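Local coordinates for uncharacterized protein (Chaetomium thermophilum, PDB 3LPZ) that probably acts as the Get4 component of the fungal Get pathway, an alpha-solenoid adaptor that binds Get5 and helps target tail-anchored membrane proteins, at residues A[37-42]-A[75-80]; A[142-147]-A[167-172]; A[176-181]-A[215-220]. All coordinates share one frame; numbering follows the deposited sequence.

All three contacts join helices separated in sequence by a single intervening helix, and they follow one another along the alpha-solenoid. Contact 1 lies near the N-terminal end and is partly buried; contact 2, close to the middle of the chain, is a surface contact; contact 3, about 15 Å from contact 2 between centres, is again partly buried. Contacts 2 and 3 share helix 166-179, which meets helix 136-148 in one and helix 203-220 in the other. The buried parts of contacts 1 and 3 are methyls and a tyrosine ring; their exposed parts bring an arginine's aliphatic base and opposite charges near each other without a salt bridge. Beta-branched side chains alone make contact 2.

Contact 1 of 3, residues A[37-42]-A[75-80]; sequences ETRLVA and GDLAVL
Leu77 reaches from helix 71-88 to helix 28-47 and divides its two methyls between consecutive residues there. Leu77 CD2 meets Thr38 CG2 at 3.9 Å, while Leu77 CD1 lies 3.8 Å from Arg39 CG. Both touches are purely dispersive, and the forked end of leucine suits the task because each branch can pack against a different neighbour. Leu80, one turn further on, brings CD2 to 4.0 Å from the same Arg39 CG, its side chain crossing that of Arg39 at about a right angle; this touch is doubtful, since Leu80 has a second conformer.

Thr38 is buried, and its rotation explains how a polar residue fits. With chi1 at -56° the methyl stands anti to the backbone N and faces Leu77, whereas OG1 lies beside that N and bonds to Ala34 O one turn earlier. The hydroxyl is thus satisfied without any help from helix 71-88. Arg39 suits the more exposed side: its CG packs on the leucine methyl, while the rest of the chain leads off, bent at chi3 (55°), and NH1 bonds to Gln36 OE1.

Helix 51-67, which connects the two in sequence, completes the second shell. Its Ile57 and Val61 pack on Thr38 and its Leu65 on Leu77, while Leu19 of helix 11-25 also touches Thr38. The local axes are 11.4 Å apart and even the nearest CA atoms, of Arg39 and Leu77, 7.6 Å, so the junction is made by side chains. The two segments run nearly parallel, at 14°, as expected when two antiparallel steps separate helices along a superhelical stack. Such side-by-side packing of alternate helices is characteristic of the alpha-solenoid fold of Get4.

Contact 2 of 3, residues A[142-147]-A[167-172]; sequences VGTLYV and PEVLAR
Thr144 holds chi1 at 70°, which puts OG1 between the backbone N and the carbonyl carbon and swings CG2 out beside the N, where Val169 receives it. Val169 in turn has CG1 anti to its own N, and this methyl touches two residues one turn apart, lying 4.0 Å from Thr144 CG2 and 4.1 Å from Val147 CG2. Val169 CG2 adds a second touch on the threonine methyl. Short, beta-branched residues suit this place because their methyls sit close to the backbone, and the CA atoms of Thr144 and Val169 are only 7.1 Å apart.

Thr144 OG1 bonds to Val141 O in its own helix. On helix 166-179, Arg172 grips Glu168 side-on in a salt bridge, NE and NH2 both 2.8 Å from OE2 and that oxygen in the guanidinium plane. NE meets the anti lone pair, NH2 comes from above the carboxylate plane, and the bonds are bent (148° and 142°) because one oxygen serves both N-H groups. The contact therefore rests on methyl dispersion alone, with little directional preference, while the hydroxyl of Thr144 and the Glu168-Arg172 pair bond within their own helices.

Contact 3 of 3, residues A[176-181]-A[215-220]; sequences EWYKQD and SALVED
Leu217 is the first residue of 215-220 to meet 176-181. Its CG stands anti to the backbone N (chi1 -178°), which carries the branched end over to Tyr178: Leu217 CD1 lies 3.9 Å from Tyr178 CE2 and 3.9 Å from Tyr178 OH, approaching the ring obliquely. A long aromatic residue fits here, because even the nearest CA atoms, those of Lys179 and Leu217, are 9.7 Å apart. The phenol oxygen is anchored by a hydrogen bond to Ser183 O in the turn after helix 166-179, which fixes the far end of the ring beside the leucine methyl. Tyr175, one turn before Tyr178, also packs on Leu217 and meets the Tyr178 ring.

Helices 166-179 and 203-220 are alternate members of the alpha-solenoid, with helix 186-199 between them in sequence; that helix packs on Tyr178 through Ala186 and Tyr189.

Asp220, one turn beyond Leu217, faces Lys179 near the solvent-exposed side. In the conformer described, one of two, Asp220 OD2 comes to 3.7 Å from Lys179 CE, a touch that is correspondingly doubtful. Any attraction between the charges is probably weak, for in this conformer Lys179 NZ and Asp220 OD1 are 4.7 Å apart and form no salt bridge. In that same conformer OD2 is hydrogen-bonded to Tyr175 OH, while Lys179 also touches a crystal neighbour, which may influence where its flexible chain settles.

Contact 1 of 3, residues A[37-42]-A[75-80]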
loop_
_atom_site.group_PDB
_atom_site.type_symbol
_atom_site.label_atom_id
_atom_site.label_comp_id
_atom_site.label_asym_id
_atom_site.label_seq_id
_atom_site.Cartn_x
_atom_site.Cartn_y
_atom_site.Cartn_z
ATOM N N GLU A 37 -4.110 -8.563 -34.977
ATOM C CA GLU A 37 -4.100 -7.517 -35.973
ATOM C C GLU A 37 -3.949 -6.166 -35.264
ATOM O O GLU A 37 -3.317 -5.266 -35.779
ATOM C CB GLU A 37 -5.388 -7.560 -36.786
ATOM C CG GLU A 37 -5.449 -6.524 -37.919
ATOM C CD GLU A 37 -6.691 -6.675 -38.738
ATOM O OE1 GLU A 37 -7.093 -7.842 -38.976
ATOM O OE2 GLU A 37 -7.272 -5.632 -39.137
ATOM N N THR A 38 -4.537 -6.030 -34.073
ATOM C CA THR A 38 -4.366 -4.788 -33.279
ATOM C C THR A 38 -2.880 -4.534 -32.965
ATOM O O THR A 38 -2.403 -3.401 -33.072
ATOM C CB THR A 38 -5.208 -4.832 -31.979
ATOM O OG1 THR A 38 -6.586 -5.072 -32.324
ATOM C CG2 THR A 38 -5.115 -3.502 -31.169
ATOM N N ARG A 39 -2.151 -5.581 -32.569
ATOM C CA ARG A 39 -0.709 -5.455 -32.282
ATOM C C ARG A 39 0.044 -4.941 -33.493
ATOM O O ARG A 39 0.924 -4.083 -33.351
ATOM C CB ARG A 39 -0.077 -6.806 -31.898
ATOM C CG ARG A 39 -0.546 -7.398 -30.588
ATOM C CD ARG A 39 0.186 -8.741 -30.380
ATOM N NE ARG A 39 1.645 -8.599 -30.441
ATOM C CZ ARG A 39 2.493 -9.511 -30.935
ATOM N NH1 ARG A 39 2.039 -10.649 -31.472
ATOM N NH2 ARG A 39 3.805 -9.261 -30.919
ATOM N N LEU A 40 -0.250 -5.508 -34.668
ATOM C CA LEU A 40 0.426 -5.102 -35.888
ATOM C C LEU A 40 0.126 -3.625 -36.219
ATOM O O LEU A 40 1.038 -2.863 -36.503
ATOM C CB LEU A 40 0.055 -6.020 -37.069
ATOM C CG LEU A 40 0.892 -5.962 -38.354
ATOM C CD1 LEU A 40 2.368 -6.446 -38.159
ATOM C CD2 LEU A 40 0.207 -6.812 -39.445
ATOM N N VAL A 41 -1.138 -3.228 -36.163
ATOM C CA VAL A 41 -1.492 -1.846 -36.475
ATOM C C VAL A 41 -0.827 -0.851 -35.486
ATOM O O VAL A 41 -0.237 0.178 -35.912
ATOM C CB VAL A 41 -3.029 -1.674 -36.510
ATOM C CG1 VAL A 41 -3.400 -0.243 -36.690
ATOM C CG2 VAL A 41 -3.619 -2.521 -37.652
ATOM N N ALA A 42 -0.928 -1.155 -34.184
ATOM C CA ALA A 42 -0.316 -0.323 -33.166
ATOM C C ALA A 42 1.206 -0.228 -33.376
ATOM O O ALA A 42 1.788 0.867 -33.261
ATOM C CB ALA A 42 -0.618 -0.869 -31.747
ATOM N N GLY A 75 -5.589 -8.654 -21.646
ATOM C CA GLY A 75 -4.530 -8.334 -20.668
ATOM C C GLY A 75 -3.180 -8.147 -21.345
ATOM O O GLY A 75 -2.393 -7.283 -20.971
ATOM N N ASP A 76 -2.895 -8.989 -22.333
ATOM C CA ASP A 76 -1.655 -8.860 -23.085
ATOM C C ASP A 76 -1.613 -7.487 -23.788
ATOM O O ASP A 76 -0.582 -6.803 -23.789
ATOM C CB ASP A 76 -1.532 -9.998 -24.095
ATOM C CG ASP A 76 -1.075 -11.302 -23.460
ATOM O OD1 ASP A 76 -0.715 -11.326 -22.261
ATOM O OD2 ASP A 76 -1.069 -12.326 -24.171
ATOM N N LEU A 77 -2.740 -7.061 -24.354
ATOM C CA LEU A 77 -2.785 -5.717 -24.957
ATOM C C LEU A 77 -2.616 -4.603 -23.920
ATOM O O LEU A 77 -2.004 -3.567 -24.214
ATOM C CB LEU A 77 -4.079 -5.501 -25.749
ATOM C CG LEU A 77 -3.959 -5.564 -27.263
ATOM C CD1 LEU A 77 -2.984 -6.630 -27.748
ATOM C CD2 LEU A 77 -5.289 -5.667 -27.913
ATOM N N ALA A 78 -3.172 -4.816 -22.724
ATOM C CA ALA A 78 -3.026 -3.830 -21.640
ATOM C C ALA A 78 -1.559 -3.721 -21.221
ATOM O O ALA A 78 -1.069 -2.632 -20.947
ATOM C CB ALA A 78 -3.930 -4.186 -20.428
ATOM N N VAL A 79 -0.857 -4.852 -21.162
ATOM C CA VAL A 79 0.599 -4.832 -20.877
ATOM C C VAL A 79 1.363 -4.109 -21.996
ATOM O O VAL A 79 2.296 -3.316 -21.723
ATOM C CB VAL A 79 1.157 -6.291 -20.624
ATOM C CG1 VAL A 79 2.691 -6.321 -20.505
ATOM C CG2 VAL A 79 0.522 -6.881 -19.341
ATOM N N LEU A 80 0.966 -4.352 -23.253
ATOM C CA LEU A 80 1.603 -3.690 -24.401
ATOM C C LEU A 80 1.387 -2.171 -24.319
ATOM O O LEU A 80 2.241 -1.388 -24.699
ATOM C CB LEU A 80 1.027 -4.245 -25.715
ATOM C CG LEU A 80 1.689 -3.829 -27.030
ATOM C CD1 LEU A 80 3.204 -4.061 -26.977
ATOM C CD2 LEU A 80 1.045 -4.563 -28.233
#

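Contact 2 of 3, residues A[142-147]-A[167-172]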
loop_
_atom_site.group_PDB
_atom_site.type_symbol
_atom_site.label_atom_id
_atom_site.label_comp_id
_atom_site.label_asym_id
_atom_site.label_seq_id
_atom_site.Cartn_x
_atom_site.Cartn_y
_atom_site.Cartn_z
ATOM N N VAL A 142 -5.449 0.071 -6.817
ATOM C CA VAL A 142 -5.041 -1.328 -6.723
ATOM C C VAL A 142 -5.321 -1.809 -5.291
ATOM O O VAL A 142 -5.857 -2.897 -5.069
ATOM C CB VAL A 142 -3.527 -1.497 -7.066
ATOM C CG1 VAL A 142 -3.006 -2.898 -6.683
ATOM C CG2 VAL A 142 -3.291 -1.203 -8.563
ATOM N N GLY A 143 -4.973 -0.963 -4.322
ATOM C CA GLY A 143 -5.198 -1.290 -2.923
ATOM C C GLY A 143 -6.669 -1.518 -2.622
ATOM O O GLY A 143 -7.013 -2.495 -1.932
ATOM N N THR A 144 -7.543 -0.658 -3.155
ATOM C CA THR A 144 -8.992 -0.842 -2.920
ATOM C C THR A 144 -9.552 -2.105 -3.602
ATOM O O THR A 144 -10.426 -2.787 -3.046
ATOM C CB THR A 144 -9.857 0.360 -3.313
ATOM O OG1 THR A 144 -9.871 0.488 -4.753
ATOM C CG2 THR A 144 -9.292 1.630 -2.676
ATOM N N LEU A 145 -9.039 -2.417 -4.778
ATOM C CA LEU A 145 -9.405 -3.649 -5.451
ATOM C C LEU A 145 -9.015 -4.868 -4.618
ATOM O O LEU A 145 -9.820 -5.790 -4.454
ATOM C CB LEU A 145 -8.770 -3.705 -6.856
ATOM C CG LEU A 145 -9.590 -3.396 -8.117
ATOM C CD1 LEU A 145 -10.849 -2.518 -7.927
ATOM C CD2 LEU A 145 -8.680 -2.840 -9.216
ATOM N N TYR A 146 -7.788 -4.885 -4.107
ATOM C CA TYR A 146 -7.348 -5.981 -3.226
ATOM C C TYR A 146 -8.223 -6.130 -1.970
ATOM O O TYR A 146 -8.588 -7.259 -1.604
ATOM C CB TYR A 146 -5.859 -5.894 -2.852
ATOM C CG TYR A 146 -4.884 -6.135 -3.995
ATOM C CD1 TYR A 146 -5.277 -6.772 -5.178
ATOM C CD2 TYR A 146 -3.546 -5.740 -3.881
ATOM C CE1 TYR A 146 -4.349 -6.991 -6.237
ATOM C CE2 TYR A 146 -2.629 -5.957 -4.929
ATOM C CZ TYR A 146 -3.037 -6.578 -6.087
ATOM O OH TYR A 146 -2.115 -6.772 -7.099
ATOM N N VAL A 147 -8.562 -5.010 -1.323
ATOM C CA VAL A 147 -9.567 -5.027 -0.249
ATOM C C VAL A 147 -10.901 -5.692 -0.648
ATOM O O VAL A 147 -11.366 -6.584 0.070
ATOM C CB VAL A 147 -9.846 -3.622 0.337
ATOM C CG1 VAL A 147 -11.055 -3.667 1.362
ATOM C CG2 VAL A 147 -8.579 -3.056 0.978
ATOM N N PRO A 167 -5.802 6.125 3.737
ATOM C CA PRO A 167 -5.787 5.731 5.163
ATOM C C PRO A 167 -7.134 5.259 5.705
ATOM O O PRO A 167 -7.165 4.328 6.538
ATOM C CB PRO A 167 -5.301 6.998 5.892
ATOM C CG PRO A 167 -4.467 7.749 4.843
ATOM C CD PRO A 167 -5.193 7.466 3.528
ATOM N N GLU A 168 -8.228 5.854 5.225
ATOM C CA GLU A 168 -9.537 5.417 5.679
ATOM C C GLU A 168 -9.837 4.024 5.133
ATOM O O GLU A 168 -10.366 3.182 5.858
ATOM C CB GLU A 168 -10.656 6.395 5.317
ATOM C CG GLU A 168 -12.048 5.793 5.476
ATOM C CD GLU A 168 -13.150 6.819 5.460
ATOM O OE1 GLU A 168 -12.880 8.014 5.199
ATOM O OE2 GLU A 168 -14.300 6.417 5.717
ATOM N N VAL A 169 -9.470 3.768 3.874
ATOM C CA VAL A 169 -9.690 2.420 3.306
ATOM C C VAL A 169 -8.890 1.377 4.114
ATOM O O VAL A 169 -9.395 0.304 4.479
ATOM C CB VAL A 169 -9.320 2.366 1.797
ATOM C CG1 VAL A 169 -9.361 0.932 1.279
ATOM C CG2 VAL A 169 -10.256 3.278 0.966
ATOM N N LEU A 170 -7.641 1.701 4.410
ATOM C CA LEU A 170 -6.777 0.775 5.138
ATOM C C LEU A 170 -7.282 0.516 6.562
ATOM O O LEU A 170 -7.311 -0.616 7.009
ATOM C CB LEU A 170 -5.320 1.275 5.155
ATOM C CG LEU A 170 -4.285 0.386 5.859
ATOM C CD1 LEU A 170 -4.210 -1.030 5.181
ATOM C CD2 LEU A 170 -2.910 1.058 5.878
ATOM N N ALA A 171 -7.652 1.573 7.275
ATOM C CA ALA A 171 -8.143 1.436 8.649
ATOM C C ALA A 171 -9.448 0.597 8.707
ATOM O O ALA A 171 -9.608 -0.259 9.592
ATOM C CB ALA A 171 -8.358 2.831 9.266
ATOM N N ARG A 172 -10.354 0.830 7.760
ATOM C CA ARG A 172 -11.610 0.033 7.677
ATOM C C ARG A 172 -11.362 -1.418 7.295
ATOM O O ARG A 172 -12.039 -2.327 7.800
ATOM C CB ARG A 172 -12.604 0.665 6.697
ATOM C CG ARG A 172 -13.227 1.930 7.254
ATOM C CD ARG A 172 -14.381 2.474 6.373
ATOM N NE ARG A 172 -14.696 3.865 6.729
ATOM C CZ ARG A 172 -15.345 4.236 7.836
ATOM N NH1 ARG A 172 -15.746 3.328 8.725
ATOM N NH2 ARG A 172 -15.589 5.522 8.069
#

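Contact 3 of 3, residues A[176-181]-A[215-220]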
loop_
_atom_site.group_PDB
_atom_site.type_symbol
_atom_site.label_atom_id
_atom_site.label_comp_id
_atom_site.label_asym_id
_atom_site.label_seq_id
_atom_site.Cartn_x
_atom_site.Cartn_y
_atom_site.Cartn_z
ATOM N N GLU A 176 -12.190 -4.603 9.593
ATOM C CA GLU A 176 -12.868 -5.834 9.101
ATOM C C GLU A 176 -12.065 -7.083 9.441
ATOM O O GLU A 176 -12.620 -8.131 9.833
ATOM C CB GLU A 176 -13.137 -5.789 7.586
ATOM C CG GLU A 176 -14.229 -4.805 7.176
ATOM C CD GLU A 176 -15.584 -5.077 7.862
ATOM O OE1 GLU A 176 -16.065 -6.237 7.840
ATOM O OE2 GLU A 176 -16.162 -4.129 8.432
ATOM N N TRP A 177 -10.754 -6.980 9.298
ATOM C CA TRP A 177 -9.885 -8.095 9.629
ATOM C C TRP A 177 -9.925 -8.403 11.129
ATOM O O TRP A 177 -10.023 -9.560 11.532
ATOM C CB TRP A 177 -8.458 -7.788 9.208
ATOM C CG TRP A 177 -7.630 -8.957 8.798
ATOM C CD1 TRP A 177 -7.975 -10.291 8.835
ATOM C CD2 TRP A 177 -6.304 -8.895 8.269
ATOM N NE1 TRP A 177 -6.924 -11.063 8.363
ATOM C CE2 TRP A 177 -5.894 -10.230 7.996
ATOM C CE3 TRP A 177 -5.411 -7.838 8.011
ATOM C CZ2 TRP A 177 -4.624 -10.535 7.468
ATOM C CZ3 TRP A 177 -4.162 -8.136 7.470
ATOM C CH2 TRP A 177 -3.776 -9.480 7.204
ATOM N N TYR A 178 -9.869 -7.362 11.956
ATOM C CA TYR A 178 -9.989 -7.504 13.413
ATOM C C TYR A 178 -11.271 -8.227 13.856
ATOM O O TYR A 178 -11.263 -9.007 14.819
ATOM C CB TYR A 178 -9.941 -6.116 14.055
ATOM C CG TYR A 178 -10.583 -6.042 15.432
ATOM C CD1 TYR A 178 -10.004 -6.686 16.535
ATOM C CD2 TYR A 178 -11.756 -5.315 15.636
ATOM C CE1 TYR A 178 -10.564 -6.601 17.794
ATOM C CE2 TYR A 178 -12.338 -5.224 16.917
ATOM C CZ TYR A 178 -11.727 -5.867 17.984
ATOM O OH TYR A 178 -12.290 -5.792 19.258
ATOM N N LYS A 179 -12.371 -7.963 13.161
ATOM C CA LYS A 179 -13.662 -8.575 13.538
ATOM C C LYS A 179 -13.673 -10.100 13.339
ATOM O O LYS A 179 -14.524 -10.792 13.891
ATOM C CB LYS A 179 -14.787 -7.948 12.738
ATOM C CG LYS A 179 -15.095 -6.542 13.173
ATOM C CD LYS A 179 -16.080 -5.925 12.202
ATOM C CE LYS A 179 -17.496 -6.154 12.673
ATOM N NZ LYS A 179 -18.435 -6.129 11.515
ATOM N N GLN A 180 -12.725 -10.603 12.559
ATOM C CA GLN A 180 -12.557 -12.038 12.380
ATOM C C GLN A 180 -11.660 -12.625 13.471
ATOM O O GLN A 180 -11.431 -13.828 13.498
ATOM C CB GLN A 180 -11.981 -12.351 10.990
ATOM C CG GLN A 180 -12.859 -11.849 9.830
ATOM C CD GLN A 180 -12.227 -12.039 8.464
ATOM O OE1 GLN A 180 -12.719 -11.506 7.463
ATOM N NE2 GLN A 180 -11.131 -12.764 8.410
ATOM N N ASP A 181 -11.165 -11.792 14.376
ATOM C CA ASP A 181 -10.203 -12.242 15.391
ATOM C C ASP A 181 -10.832 -11.992 16.755
ATOM O O ASP A 181 -11.964 -11.517 16.830
ATOM C CB ASP A 181 -8.876 -11.454 15.224
ATOM C CG ASP A 181 -7.650 -12.215 15.723
ATOM O OD1 ASP A 181 -7.792 -13.044 16.651
ATOM O OD2 ASP A 181 -6.528 -11.968 15.199
ATOM N N SER A 215 -12.824 5.124 15.737
ATOM C CA SER A 215 -14.258 5.459 15.603
ATOM C C SER A 215 -15.065 4.209 15.296
ATOM O O SER A 215 -16.154 4.063 15.814
ATOM C CB SER A 215 -14.526 6.486 14.501
ATOM O OG SER A 215 -13.870 7.665 14.877
ATOM N N ALA A 216 -14.521 3.326 14.451
ATOM C CA ALA A 216 -15.213 2.088 14.085
ATOM C C ALA A 216 -15.370 1.204 15.329
ATOM O O ALA A 216 -16.449 0.643 15.590
ATOM C CB ALA A 216 -14.442 1.332 12.941
ATOM N N LEU A 217 -14.289 1.093 16.098
ATOM C CA LEU A 217 -14.299 0.302 17.321
ATOM C C LEU A 217 -15.405 0.771 18.284
ATOM O O LEU A 217 -16.153 -0.044 18.828
ATOM C CB LEU A 217 -12.919 0.354 18.001
ATOM C CG LEU A 217 -12.752 -0.470 19.267
ATOM C CD1 LEU A 217 -12.860 -1.966 18.971
ATOM C CD2 LEU A 217 -11.377 -0.163 19.891
ATOM N N VAL A 218 -15.487 2.078 18.511
ATOM C CA VAL A 218 -16.529 2.650 19.380
ATOM C C VAL A 218 -17.942 2.431 18.838
ATOM O O VAL A 218 -18.839 2.003 19.574
ATOM C CB VAL A 218 -16.307 4.180 19.605
ATOM C CG1 VAL A 218 -17.541 4.860 20.260
ATOM C CG2 VAL A 218 -15.049 4.402 20.422
ATOM N N GLU A 219 -18.150 2.710 17.557
ATOM C CA GLU A 219 -19.507 2.624 17.033
ATOM C C GLU A 219 -20.010 1.170 17.002
ATOM O O GLU A 219 -21.215 0.939 17.161
ATOM C CB GLU A 219 -19.651 3.371 15.685
ATOM C CG GLU A 219 -19.692 2.508 14.461
ATOM C CD GLU A 219 -21.001 1.772 14.316
ATOM O OE1 GLU A 219 -22.062 2.372 14.638
ATOM O OE2 GLU A 219 -20.967 0.583 13.903
ATOM N N ASP A 220 -19.089 0.212 16.882
ATOM C CA ASP A 220 -19.388 -1.214 16.853
ATOM C C ASP A 220 -19.479 -1.828 18.261
ATOM O O ASP A 220 -19.972 -2.939 18.429
ATOM C CB ASP A 220 -18.280 -1.911 16.058
ATOM C CG ASP A 220 -18.620 -3.321 15.685
ATOM O OD1 ASP A 220 -19.753 -3.540 15.231
ATOM O OD2 ASP A 220 -17.735 -4.198 15.830
#